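Local coordinates for protein exosome complex component Rrp41 (Archaeoglobus fulgidus, PDB 3M7N) that probably degrades RNA from its 3' end as the catalytic exoribonuclease subunit of the archaeal exosome, and may also add heteromeric RNA tails, at residues Ala143-Leu148 and Gly157-Val162. The protein carries 1 engineered substitution. Residues are numbered along the deposited sequence; the frame is centred on the assembly and turned at random.
Sequences AASVAL and GMITSV
With chi1 at -168°, Ser145 holds OG anti to its own backbone nitrogen and extends it from helix 136-150 to the start of strand 158-167, where it meets Met158 and Ile159. Met158 reaches back by bends at chi2 (-99°) and chi3, which fold its thioether over the serine. The one hydrogen bond across the contact runs from Ile159 N to Ser145 OG, 3.0 Å long and nearly straight at 165° about the hydrogen, so a strand amide is satisfied by a helix side chain. Met158 SD and Met158 CE each lie 3.2 Å from Ser145 OG, evidence that the thioether packs closely against the hydroxyl. On the isoleucine, the touching atom is the branch point: Ile159 CB sits 3.7 Å from Ser145 OG, while its outer carbons turn off from the helix segment. Ser145 and Ile159 both also pack on Phe109 of helix 96-110, and all three touching residues are buried. The backbone of Met158 pairs with that of Ile193, tying this end of the strand to 185-194. The contact thus seats helix 136-150 against the antiparallel sheet that follows it, part of the alpha/beta core of the RNase PH fold.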
loop_
_atom_site.group_PDB
_atom_site.type_symbol
_atom_site.label_atom_id
_atom_site.label_comp_id
_atom_site.label_asym_id
_atom_site.label_seq_id
_atom_site.Cartn_x
_atom_site.Cartn_y
_atom_site.Cartn_z
ATOM N N ALA E 143 5.932 -30.779 -1.306
ATOM C CA ALA E 143 4.901 -30.676 -0.278
ATOM C C ALA E 143 3.680 -29.974 -0.847
ATOM O O ALA E 143 2.539 -30.382 -0.605
ATOM C CB ALA E 143 5.428 -29.955 0.939
ATOM N N ALA E 144 3.911 -28.946 -1.657
ATOM C CA ALA E 144 2.782 -28.212 -2.225
ATOM C C ALA E 144 1.890 -29.060 -3.154
ATOM O O ALA E 144 0.665 -28.930 -3.119
ATOM C CB ALA E 144 3.253 -26.956 -2.914
ATOM N N SER E 145 2.497 -29.927 -3.972
ATOM C CA SER E 145 1.728 -30.783 -4.887
ATOM C C SER E 145 0.903 -31.792 -4.106
ATOM O O SER E 145 -0.226 -32.115 -4.481
ATOM C CB SER E 145 2.645 -31.503 -5.898
ATOM O OG SER E 145 1.903 -32.121 -6.960
ATOM N N VAL E 146 1.473 -32.292 -3.010
ATOM C CA VAL E 146 0.723 -33.177 -2.117
ATOM C C VAL E 146 -0.473 -32.417 -1.543
ATOM O O VAL E 146 -1.612 -32.897 -1.624
ATOM C CB VAL E 146 1.604 -33.782 -0.985
ATOM C CG1 VAL E 146 0.735 -34.466 0.075
ATOM C CG2 VAL E 146 2.592 -34.763 -1.557
ATOM N N ALA E 147 -0.216 -31.216 -1.012
ATOM C CA ALA E 147 -1.287 -30.378 -0.450
ATOM C C ALA E 147 -2.389 -30.069 -1.464
ATOM O O ALA E 147 -3.583 -30.103 -1.144
ATOM C CB ALA E 147 -0.729 -29.087 0.159
ATOM N N LEU E 148 -1.983 -29.763 -2.691
ATOM C CA LEU E 148 -2.950 -29.506 -3.750
ATOM C C LEU E 148 -3.828 -30.728 -3.974
ATOM O O LEU E 148 -5.054 -30.608 -4.088
ATOM C CB LEU E 148 -2.252 -29.069 -5.044
ATOM C CG LEU E 148 -1.709 -27.624 -5.041
ATOM C CD1 LEU E 148 -0.795 -27.350 -6.220
ATOM C CD2 LEU E 148 -2.845 -26.598 -4.995
ATOM N N GLY E 157 -1.585 -33.448 -13.624
ATOM C CA GLY E 157 -0.868 -34.529 -13.002
ATOM C C GLY E 157 -0.128 -33.957 -11.813
ATOM O O GLY E 157 -0.441 -32.879 -11.348
ATOM N N MET E 158 0.876 -34.666 -11.334
ATOM C CA MET E 158 1.571 -34.243 -10.150
ATOM C C MET E 158 2.863 -33.501 -10.455
ATOM O O MET E 158 3.420 -33.600 -11.545
ATOM C CB MET E 158 1.839 -35.458 -9.266
ATOM C CG MET E 158 0.632 -35.820 -8.399
ATOM S SD MET E 158 0.938 -35.125 -6.780
ATOM C CE MET E 158 2.729 -35.165 -6.863
ATOM N N ILE E 159 3.335 -32.758 -9.473
ATOM C CA ILE E 159 4.545 -32.009 -9.626
ATOM C C ILE E 159 5.561 -32.651 -8.704
ATOM O O ILE E 159 5.297 -32.851 -7.523
ATOM C CB ILE E 159 4.316 -30.521 -9.245
ATOM C CG1 ILE E 159 3.548 -29.795 -10.354
ATOM C CG2 ILE E 159 5.621 -29.828 -8.989
ATOM C CD1 ILE E 159 4.303 -29.709 -11.683
ATOM N N THR E 160 6.721 -32.990 -9.241
ATOM C CA THR E 160 7.716 -33.664 -8.438
ATOM C C THR E 160 9.062 -33.005 -8.687
ATOM O O THR E 160 9.398 -32.635 -9.815
ATOM C CB THR E 160 7.758 -35.199 -8.754
ATOM O OG1 THR E 160 6.432 -35.749 -8.678
ATOM C CG2 THR E 160 8.687 -35.933 -7.782
ATOM N N SER E 161 9.852 -32.872 -7.645
ATOM C CA SER E 161 10.976 -31.976 -7.741
ATOM C C SER E 161 12.206 -32.500 -7.008
ATOM O O SER E 161 12.095 -33.012 -5.893
ATOM C CB SER E 161 10.541 -30.597 -7.199
ATOM O OG SER E 161 11.630 -29.702 -7.100
ATOM N N VAL E 162 13.368 -32.374 -7.647
ATOM C CA VAL E 162 14.657 -32.594 -7.006
ATOM C C VAL E 162 15.718 -31.749 -7.694
ATOM O O VAL E 162 15.576 -31.396 -8.859
ATOM C CB VAL E 162 15.197 -34.043 -7.209
ATOM C CG1 VAL E 162 15.750 -34.607 -5.906
ATOM C CG2 VAL E 162 14.171 -34.934 -7.834
#